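Local coordinates for cell division protein FtsZ 1 (Methanocaldococcus jannaschii, PDB 2VAP), which binds GTP and, as an FtsZ, probably hydrolyses it and polymerises into the contractile ring at the future division site, at residues 160-165 and 191-196; 248-253 and 275-280; 195-200 and 271-276. All blocks are in the same frame, centred on the assembly; numbering follows the deposited sequence.

Contact 1: residues 160-165 and 191-196; sequences LPFVME and PNEKLF. With GDP (guanosine-5'-diphosphate), chain B.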
loop_
_atom_site.group_PDB
_atom_site.type_symbol
_atom_site.label_atom_id
_atom_site.label_comp_id
_atom_site.label_asym_id
_atom_site.label_seq_id
_atom_site.Cartn_x
_atom_site.Cartn_y
_atom_site.Cartn_z
ATOM N N LEU A 160 -6.793 7.025 6.393
ATOM C CA LEU A 160 -7.937 7.635 7.057
ATOM C C LEU A 160 -7.617 9.115 7.268
ATOM O O LEU A 160 -6.457 9.462 7.486
ATOM C CB LEU A 160 -8.226 6.946 8.393
ATOM C CG LEU A 160 -8.699 5.488 8.363
ATOM C CD1 LEU A 160 -8.772 4.936 9.774
ATOM C CD2 LEU A 160 -10.045 5.335 7.656
ATOM N N PRO A 161 -8.637 9.990 7.194
ATOM C CA PRO A 161 -8.409 11.438 7.240
ATOM C C PRO A 161 -7.887 11.954 8.584
ATOM O O PRO A 161 -7.999 11.266 9.603
ATOM C CB PRO A 161 -9.801 12.019 6.959
ATOM C CG PRO A 161 -10.745 10.963 7.386
ATOM C CD PRO A 161 -10.070 9.669 7.057
ATOM N N PHE A 162 -7.314 13.157 8.565
ATOM C CA PHE A 162 -6.935 13.867 9.784
ATOM C C PHE A 162 -8.194 14.260 10.550
ATOM O O PHE A 162 -9.242 14.495 9.944
ATOM C CB PHE A 162 -6.148 15.138 9.449
ATOM C CG PHE A 162 -4.838 14.891 8.750
ATOM C CD1 PHE A 162 -3.689 14.598 9.478
ATOM C CD2 PHE A 162 -4.747 14.982 7.366
ATOM C CE1 PHE A 162 -2.468 14.390 8.836
ATOM C CE2 PHE A 162 -3.531 14.771 6.715
ATOM C CZ PHE A 162 -2.391 14.474 7.452
ATOM N N VAL A 163 -8.088 14.344 11.875
ATOM C CA VAL A 163 -9.223 14.737 12.716
ATOM C C VAL A 163 -9.765 16.123 12.338
ATOM O O VAL A 163 -10.979 16.340 12.347
ATOM C CB VAL A 163 -8.877 14.658 14.231
ATOM C CG1 VAL A 163 -9.943 15.342 15.080
ATOM C CG2 VAL A 163 -8.720 13.205 14.662
ATOM N N MET A 164 -8.869 17.043 11.980
ATOM C CA MET A 164 -9.268 18.414 11.643
ATOM C C MET A 164 -10.098 18.519 10.355
ATOM O O MET A 164 -10.653 19.578 10.053
ATOM C CB MET A 164 -8.056 19.357 11.605
ATOM C CG MET A 164 -7.161 19.226 10.383
ATOM S SD MET A 164 -5.986 20.592 10.264
ATOM C CE MET A 164 -4.810 20.147 11.535
ATOM N N GLU A 165 -10.183 17.417 9.609
ATOM C CA GLU A 165 -11.012 17.359 8.403
ATOM C C GLU A 165 -12.502 17.243 8.730
ATOM O O GLU A 165 -13.350 17.506 7.875
ATOM C CB GLU A 165 -10.577 16.209 7.493
ATOM C CG GLU A 165 -9.166 16.346 6.942
ATOM C CD GLU A 165 -8.868 15.326 5.866
ATOM O OE1 GLU A 165 -9.630 15.275 4.876
ATOM O OE2 GLU A 165 -7.875 14.581 6.006
ATOM N N PRO A 191 -3.490 5.637 9.356
ATOM C CA PRO A 191 -4.219 6.761 9.940
ATOM C C PRO A 191 -3.409 8.054 9.845
ATOM O O PRO A 191 -2.402 8.207 10.544
ATOM C CB PRO A 191 -4.431 6.330 11.396
ATOM C CG PRO A 191 -3.365 5.317 11.676
ATOM C CD PRO A 191 -2.819 4.807 10.374
ATOM N N ASN A 192 -3.843 8.966 8.973
ATOM C CA ASN A 192 -3.154 10.245 8.774
ATOM C C ASN A 192 -2.963 11.046 10.062
ATOM O O ASN A 192 -1.971 11.754 10.209
ATOM C CB ASN A 192 -3.867 11.112 7.727
ATOM C CG ASN A 192 -3.557 10.694 6.292
ATOM O OD1 ASN A 192 -4.232 11.128 5.355
ATOM N ND2 ASN A 192 -2.537 9.863 6.112
ATOM N N GLU A 193 -3.909 10.923 10.991
ATOM C CA GLU A 193 -3.832 11.635 12.270
ATOM C C GLU A 193 -2.526 11.350 13.018
ATOM O O GLU A 193 -1.969 12.241 13.664
ATOM C CB GLU A 193 -5.051 11.317 13.147
ATOM C CG GLU A 193 -5.127 12.102 14.466
ATOM C CD GLU A 193 -5.286 13.612 14.283
ATOM O OE1 GLU A 193 -5.558 14.075 13.152
ATOM O OE2 GLU A 193 -5.147 14.343 15.288
ATOM N N LYS A 194 -2.032 10.118 12.906
ATOM C CA LYS A 194 -0.791 9.718 13.577
ATOM C C LYS A 194 0.464 10.361 12.974
ATOM O O LYS A 194 1.526 10.355 13.600
ATOM C CB LYS A 194 -0.652 8.190 13.621
ATOM C CG LYS A 194 -1.789 7.460 14.349
ATOM C CD LYS A 194 -1.993 7.935 15.791
ATOM C CE LYS A 194 -0.977 7.331 16.745
ATOM N NZ LYS A 194 -1.350 7.553 18.170
ATOM N N LEU A 195 0.337 10.921 11.771
ATOM C CA LEU A 195 1.433 11.672 11.152
ATOM C C LEU A 195 1.777 12.918 11.966
ATOM O O LEU A 195 2.913 13.394 11.936
ATOM C CB LEU A 195 1.094 12.065 9.711
ATOM C CG LEU A 195 0.880 10.943 8.692
ATOM C CD1 LEU A 195 0.283 11.505 7.417
ATOM C CD2 LEU A 195 2.177 10.203 8.402
ATOM N N PHE A 196 0.789 13.430 12.699
ATOM C CA PHE A 196 0.987 14.591 13.565
ATOM C C PHE A 196 1.801 14.274 14.825
ATOM O O PHE A 196 2.159 15.180 15.580
ATOM C CB PHE A 196 -0.354 15.235 13.930
ATOM C CG PHE A 196 -0.914 16.141 12.860
ATOM C CD1 PHE A 196 -0.086 17.016 12.158
ATOM C CD2 PHE A 196 -2.276 16.139 12.576
ATOM C CE1 PHE A 196 -0.602 17.860 11.175
ATOM C CE2 PHE A 196 -2.803 16.984 11.599
ATOM C CZ PHE A 196 -1.963 17.842 10.896
HETATM P PB GDP B . -11.972 12.228 -3.635
HETATM O O1B GDP B . -13.444 12.562 -3.674
HETATM O O2B GDP B . -11.317 12.695 -4.914
HETATM O O3B GDP B . -11.805 10.736 -3.485
HETATM O O3A GDP B . -11.335 12.988 -2.367
HETATM P PA GDP B . -9.758 13.262 -2.181
HETATM O O1A GDP B . -8.917 12.147 -2.751
HETATM O O2A GDP B . -9.366 14.603 -2.756
HETATM O "O5'" GDP B . -9.613 13.303 -0.582
HETATM C "C5'" GDP B . -10.013 12.183 0.202
HETATM C "C4'" GDP B . -9.126 12.090 1.433
HETATM O "O4'" GDP B . -7.754 11.986 1.041
HETATM C "C3'" GDP B . -9.231 13.338 2.294
HETATM O "O3'" GDP B . -10.215 13.183 3.322
HETATM C "C2'" GDP B . -7.832 13.529 2.843
HETATM O "O2'" GDP B . -7.690 12.857 4.097
HETATM C "C1'" GDP B . -6.929 12.848 1.829
HETATM N N9 GDP B . -6.237 13.829 0.949
HETATM C C8 GDP B . -6.748 14.945 0.385
HETATM N N7 GDP B . -5.814 15.590 -0.364
HETATM C C5 GDP B . -4.675 14.876 -0.287
HETATM C C6 GDP B . -3.298 14.979 -0.834
HETATM O O6 GDP B . -2.969 15.930 -1.576
HETATM N N1 GDP B . -2.414 14.019 -0.507
HETATM C C2 GDP B . -2.738 12.979 0.290
HETATM N N2 GDP B . -1.797 12.047 0.578
HETATM N N3 GDP B . -3.977 12.826 0.823
HETATM C C4 GDP B . -4.963 13.721 0.575
HETATM O O HOH W 1 -6.421 9.238 10.842
HETATM O O HOH W 2 -6.127 16.672 12.845
#
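At the ribose end of the nucleotide pocket of the tubulin/FtsZ GTPase domain, the loop that follows strand 153-160 packs its Phe162 against Asn192 and Phe196, just beyond the end of strand 186-191. The two neighbouring parallel strands finish side by side: Leu160 pairs with Pro191, and Asn192 N donates to Leu160 O at 3.0 Å. Beyond this pair the two segments are bridged by a water that takes a hydrogen bond from Glu193 N and gives one to Pro161 O.

Phe162 then turns its ring under Asn192, whose CB sits over the middle of one face, 3.6 Å from the centroid. Phe196 meets the ring obliquely, with planes 45° apart and CE2 3.3 Å from Phe162 CD1. Leu195 CD1 adds an apolar touch at Phe162 CZ, and Phe208 and Ala207 of helix 204-227 also border the ring. An alanine in place of Phe162 would probably leave Asn192 CB and the Phe196 ring without their shared partner and open a gap between the loop and helix 204-227.

In this Rossmann-like fold the loop ends at the nucleotide: Glu165, a GTP-binding residue, accepts from GDP O3' through OE1 and from GDP O2' through OE2 at 2.6 Å. Its OE2 also receives Phe162 N, which ties the carboxylate to the loop backbone. On the outer side Glu193, bent at chi2 (64°), brings OE1 to Val163 N at 2.8 Å in a nearly straight bond (170°) that arrives from above the carboxylate plane. A second water donates to the same OE1 and accepts from Met164 N, while Met164 CE lies 3.7 Å from Phe196 CZ.

Contact 2: residues 248-253 and 275-280; sequences LAMIGI and LDVDID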
loop_
_atom_site.group_PDB
_atom_site.type_symbol
_atom_site.label_atom_id
_atom_site.label_comp_id
_atom_site.label_asym_id
_atom_site.label_seq_id
_atom_site.Cartn_x
_atom_site.Cartn_y
_atom_site.Cartn_z
ATOM N N LEU A 248 -6.675 -7.187 8.499
ATOM C CA LEU A 248 -6.308 -5.792 8.711
ATOM C C LEU A 248 -4.806 -5.675 8.938
ATOM O O LEU A 248 -4.215 -6.475 9.669
ATOM C CB LEU A 248 -7.081 -5.198 9.895
ATOM C CG LEU A 248 -7.025 -3.678 10.094
ATOM C CD1 LEU A 248 -7.808 -2.939 9.012
ATOM C CD2 LEU A 248 -7.545 -3.307 11.470
ATOM N N ALA A 249 -4.197 -4.680 8.299
ATOM C CA ALA A 249 -2.760 -4.456 8.395
ATOM C C ALA A 249 -2.432 -2.988 8.645
ATOM O O ALA A 249 -3.193 -2.097 8.262
ATOM C CB ALA A 249 -2.060 -4.949 7.136
ATOM N N MET A 250 -1.299 -2.753 9.302
ATOM C CA MET A 250 -0.789 -1.402 9.537
ATOM C C MET A 250 0.712 -1.360 9.277
ATOM O O MET A 250 1.378 -2.401 9.281
ATOM C CB MET A 250 -1.106 -0.935 10.961
ATOM C CG MET A 250 -2.581 -0.654 11.203
ATOM S SD MET A 250 -2.929 -0.173 12.902
ATOM C CE MET A 250 -4.716 -0.272 12.918
ATOM N N ILE A 251 1.243 -0.161 9.047
ATOM C CA ILE A 251 2.654 -0.009 8.688
ATOM C C ILE A 251 3.485 0.711 9.746
ATOM O O ILE A 251 2.962 1.476 10.559
ATOM C CB ILE A 251 2.848 0.692 7.308
ATOM C CG1 ILE A 251 2.467 2.178 7.376
ATOM C CG2 ILE A 251 2.077 -0.045 6.212
ATOM C CD1 ILE A 251 2.954 3.004 6.191
ATOM N N GLY A 252 4.786 0.438 9.721
ATOM C CA GLY A 252 5.770 1.171 10.503
ATOM C C GLY A 252 6.949 1.502 9.609
ATOM O O GLY A 252 7.442 0.637 8.880
ATOM N N ILE A 253 7.385 2.757 9.648
ATOM C CA ILE A 253 8.530 3.206 8.856
ATOM C C ILE A 253 9.621 3.765 9.765
ATOM O O ILE A 253 9.348 4.569 10.660
ATOM C CB ILE A 253 8.127 4.262 7.786
ATOM C CG1 ILE A 253 7.051 3.701 6.848
ATOM C CG2 ILE A 253 9.348 4.718 6.977
ATOM C CD1 ILE A 253 6.342 4.753 6.005
ATOM N N LEU A 275 1.898 2.491 13.401
ATOM C CA LEU A 275 1.478 1.203 13.949
ATOM C C LEU A 275 0.530 1.438 15.125
ATOM O O LEU A 275 0.879 1.192 16.285
ATOM C CB LEU A 275 2.685 0.357 14.377
ATOM C CG LEU A 275 3.480 -0.401 13.309
ATOM C CD1 LEU A 275 4.706 -1.053 13.930
ATOM C CD2 LEU A 275 2.619 -1.446 12.596
ATOM N N ASP A 276 -0.670 1.918 14.806
ATOM C CA ASP A 276 -1.662 2.314 15.803
ATOM C C ASP A 276 -2.454 1.103 16.305
ATOM O O ASP A 276 -3.682 1.045 16.178
ATOM C CB ASP A 276 -2.592 3.387 15.216
ATOM C CG ASP A 276 -3.365 4.153 16.283
ATOM O OD1 ASP A 276 -4.317 4.871 15.913
ATOM O OD2 ASP A 276 -3.028 4.045 17.482
ATOM N N VAL A 277 -1.730 0.143 16.878
ATOM C CA VAL A 277 -2.295 -1.116 17.364
ATOM C C VAL A 277 -1.299 -1.804 18.305
ATOM O O VAL A 277 -0.094 -1.550 18.236
ATOM C CB VAL A 277 -2.679 -2.071 16.182
ATOM C CG1 VAL A 277 -1.440 -2.547 15.419
ATOM C CG2 VAL A 277 -3.512 -3.257 16.669
ATOM N N ASP A 278 -1.813 -2.657 19.190
ATOM C CA ASP A 278 -0.976 -3.560 19.969
ATOM C C ASP A 278 -0.431 -4.624 19.014
ATOM O O ASP A 278 -1.177 -5.476 18.523
ATOM C CB ASP A 278 -1.784 -4.200 21.105
ATOM C CG ASP A 278 -0.923 -5.017 22.064
ATOM O OD1 ASP A 278 0.324 -4.951 21.984
ATOM O OD2 ASP A 278 -1.503 -5.731 22.908
ATOM N N ILE A 279 0.873 -4.556 18.750
ATOM C CA ILE A 279 1.516 -5.429 17.761
ATOM C C ILE A 279 1.662 -6.888 18.214
ATOM O O ILE A 279 2.134 -7.736 17.454
ATOM C CB ILE A 279 2.883 -4.863 17.276
ATOM C CG1 ILE A 279 3.819 -4.588 18.462
ATOM C CG2 ILE A 279 2.667 -3.611 16.421
ATOM C CD1 ILE A 279 5.247 -4.252 18.066
ATOM N N ASP A 280 1.246 -7.169 19.448
ATOM C CA ASP A 280 1.227 -8.532 19.979
ATOM C C ASP A 280 0.118 -9.374 19.345
ATOM O O ASP A 280 0.186 -10.605 19.350
ATOM C CB ASP A 280 1.067 -8.515 21.504
ATOM C CG ASP A 280 2.274 -7.920 22.216
ATOM O OD1 ASP A 280 2.072 -7.135 23.166
ATOM O OD2 ASP A 280 3.421 -8.233 21.830
#
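Met250 and Leu275 meet where strand 249-256 of the mixed sheet of the FtsZ C-terminal domain is flanked by the loop leading from helix 261-270 to strand 284-291. Met250 points toward that loop. Its CB lies 4.1 Å from Leu275 CD2, and the extended chain beyond CG (chi2 178°) carries the sulfur past Leu275 to the next two residues. There SD rests 3.6 Å from Asp276 O and 3.8 Å from Val277 CG1. Asp276 is the centre of an inverse gamma turn, closed by a weak bond from Val277 N to Leu275 O. Its own carbonyl oxygen is buried here beside the thioether with no hydrogen-bonding partner in the model, and its carboxylate is paired with Arg353. Ile344 of strand 344-347 touches both Met250 and Val277.

Ile251 turns its side chain away, onto Val188 of strand 186-191, and offers only its backbone to the loop. Leu275 N comes within 3.2 Å of Ile251 O, but the angle is too poor for a hydrogen bond. The isobutyl group of Leu275 covers the carbonyl instead, with CG 3.4 Å from Ile251 O. At Gly252 the absence of a side chain makes room for this leucine, and Gly252 N lies 3.9 Å from Leu275 CG.

Contact 3: residues 195-200 and 271-276; sequences LFEIVP and NSPLLD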
loop_
_atom_site.group_PDB
_atom_site.type_symbol
_atom_site.label_atom_id
_atom_site.label_comp_id
_atom_site.label_asym_id
_atom_site.label_seq_id
_atom_site.Cartn_x
_atom_site.Cartn_y
_atom_site.Cartn_z
ATOM N N LEU A 195 0.337 10.921 11.771
ATOM C CA LEU A 195 1.433 11.672 11.152
ATOM C C LEU A 195 1.777 12.918 11.966
ATOM O O LEU A 195 2.913 13.394 11.936
ATOM C CB LEU A 195 1.094 12.065 9.711
ATOM C CG LEU A 195 0.880 10.943 8.692
ATOM C CD1 LEU A 195 0.283 11.505 7.417
ATOM C CD2 LEU A 195 2.177 10.203 8.402
ATOM N N PHE A 196 0.789 13.430 12.699
ATOM C CA PHE A 196 0.987 14.591 13.565
ATOM C C PHE A 196 1.801 14.274 14.825
ATOM O O PHE A 196 2.159 15.180 15.580
ATOM C CB PHE A 196 -0.354 15.235 13.930
ATOM C CG PHE A 196 -0.914 16.141 12.860
ATOM C CD1 PHE A 196 -0.086 17.016 12.158
ATOM C CD2 PHE A 196 -2.276 16.139 12.576
ATOM C CE1 PHE A 196 -0.602 17.860 11.175
ATOM C CE2 PHE A 196 -2.803 16.984 11.599
ATOM C CZ PHE A 196 -1.963 17.842 10.896
ATOM N N GLU A 197 2.086 12.994 15.052
ATOM C CA GLU A 197 3.031 12.594 16.094
ATOM C C GLU A 197 4.458 12.627 15.549
ATOM O O GLU A 197 5.415 12.815 16.303
ATOM C CB GLU A 197 2.694 11.208 16.654
ATOM C CG GLU A 197 1.462 11.188 17.555
ATOM C CD GLU A 197 1.262 9.866 18.283
ATOM O OE1 GLU A 197 2.171 9.009 18.259
ATOM O OE2 GLU A 197 0.185 9.689 18.891
ATOM N N ILE A 198 4.586 12.451 14.235
ATOM C CA ILE A 198 5.877 12.530 13.552
ATOM C C ILE A 198 6.228 13.988 13.248
ATOM O O ILE A 198 7.354 14.426 13.498
ATOM C CB ILE A 198 5.899 11.680 12.250
ATOM C CG1 ILE A 198 5.506 10.227 12.549
ATOM C CG2 ILE A 198 7.279 11.739 11.587
ATOM C CD1 ILE A 198 5.156 9.399 11.318
ATOM N N VAL A 199 5.259 14.731 12.714
ATOM C CA VAL A 199 5.436 16.158 12.422
ATOM C C VAL A 199 4.364 17.027 13.109
ATOM O O VAL A 199 3.432 17.505 12.456
ATOM C CB VAL A 199 5.507 16.445 10.888
ATOM C CG1 VAL A 199 6.863 16.036 10.329
ATOM C CG2 VAL A 199 4.372 15.748 10.127
ATOM N N PRO A 200 4.500 17.240 14.436
ATOM C CA PRO A 200 3.475 17.971 15.185
ATOM C C PRO A 200 3.283 19.406 14.706
ATOM O O PRO A 200 4.257 20.089 14.378
ATOM C CB PRO A 200 4.004 17.952 16.626
ATOM C CG PRO A 200 5.463 17.702 16.500
ATOM C CD PRO A 200 5.614 16.820 15.305
ATOM N N ASN A 271 8.420 1.225 16.704
ATOM C CA ASN A 271 7.832 2.248 17.568
ATOM C C ASN A 271 7.102 3.350 16.792
ATOM O O ASN A 271 6.747 4.386 17.361
ATOM C CB ASN A 271 8.908 2.859 18.474
ATOM C CG ASN A 271 9.416 1.883 19.523
ATOM O OD1 ASN A 271 10.596 1.531 19.538
ATOM N ND2 ASN A 271 8.526 1.442 20.407
ATOM N N SER A 272 6.878 3.119 15.498
ATOM C CA SER A 272 6.219 4.102 14.635
ATOM C C SER A 272 4.790 4.404 15.089
ATOM O O SER A 272 4.039 3.483 15.417
ATOM C CB SER A 272 6.216 3.631 13.178
ATOM O OG SER A 272 5.519 4.545 12.345
ATOM N N PRO A 273 4.415 5.701 15.114
ATOM C CA PRO A 273 3.042 6.109 15.425
ATOM C C PRO A 273 2.015 5.513 14.461
ATOM O O PRO A 273 0.852 5.344 14.831
ATOM C CB PRO A 273 3.087 7.634 15.273
ATOM C CG PRO A 273 4.512 7.992 15.485
ATOM C CD PRO A 273 5.285 6.867 14.872
ATOM N N LEU A 274 2.450 5.191 13.243
ATOM C CA LEU A 274 1.570 4.607 12.227
ATOM C C LEU A 274 1.123 3.183 12.566
ATOM O O LEU A 274 0.091 2.720 12.071
ATOM C CB LEU A 274 2.230 4.659 10.843
ATOM C CG LEU A 274 2.562 6.047 10.281
ATOM C CD1 LEU A 274 3.383 5.925 9.007
ATOM C CD2 LEU A 274 1.302 6.876 10.036
ATOM N N LEU A 275 1.898 2.491 13.401
ATOM C CA LEU A 275 1.478 1.203 13.949
ATOM C C LEU A 275 0.530 1.438 15.125
ATOM O O LEU A 275 0.879 1.192 16.285
ATOM C CB LEU A 275 2.685 0.357 14.377
ATOM C CG LEU A 275 3.480 -0.401 13.309
ATOM C CD1 LEU A 275 4.706 -1.053 13.930
ATOM C CD2 LEU A 275 2.619 -1.446 12.596
ATOM N N ASP A 276 -0.670 1.918 14.806
ATOM C CA ASP A 276 -1.662 2.314 15.803
ATOM C C ASP A 276 -2.454 1.103 16.305
ATOM O O ASP A 276 -3.682 1.045 16.178
ATOM C CB ASP A 276 -2.592 3.387 15.216
ATOM C CG ASP A 276 -3.365 4.153 16.283
ATOM O OD1 ASP A 276 -4.317 4.871 15.913
ATOM O OD2 ASP A 276 -3.028 4.045 17.482
#
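Pro273 is the main point of contact on the 271-276 loop, taking Glu197 and Ile198 of the short, weakly bonded helix 195-198 against its ring. Glu197 runs alongside the proline in the opposite direction, and its OE1 comes 3.4 Å from Pro273 CB. Ile198 crosses the ring at about a right angle, with CG1 3.8 Å from Pro273 CG. Its CD1 reaches on more loosely to Leu274 CG, at 4.4 Å. Deeper in, Leu195 and Leu274 touch through their CD2 methyls, 3.8 Å apart, and both side chains also rest on Val214 of helix 204-227.

No hydrogen bond spans this contact. Glu197 OE2 forms a salt bridge with Lys194, just before the helix. On the other side, the backbone folds into a type I beta turn from Ser272 to Leu275, closed by Leu275 N on Ser272 O. An ST turn sets its start: Ser272 OG, anti to the backbone N (chi1 177°), accepts from Leu274 N at 3.3 Å. The turn belongs to the C-terminal domain and the helix to the GTPase domain, making this a largely apolar contact across the two-domain architecture that FtsZ shares with tubulin.

How the contacts relate
Along the chain contact 1 closes before contact 2 opens, while contact 3 joins helix 195-198, where contact 1 ends, to the loop after helix 261-270 that also serves contact 2. Contact 3 lies between the others, its centre about 10 Å from that of contact 1 and about 11 Å from that of contact 2, whose own centres are about 16 Å apart. Contact 1 belongs to the GTPase domain and contact 2 to the C-terminal domain. The segments of contacts 1 and 3 overlap at Leu195 and Phe196, those of contacts 2 and 3 at Leu275 and Asp276. Together they link the residues at the GDP ribose to the C-terminal sheet, contact 3 crossing between the domains.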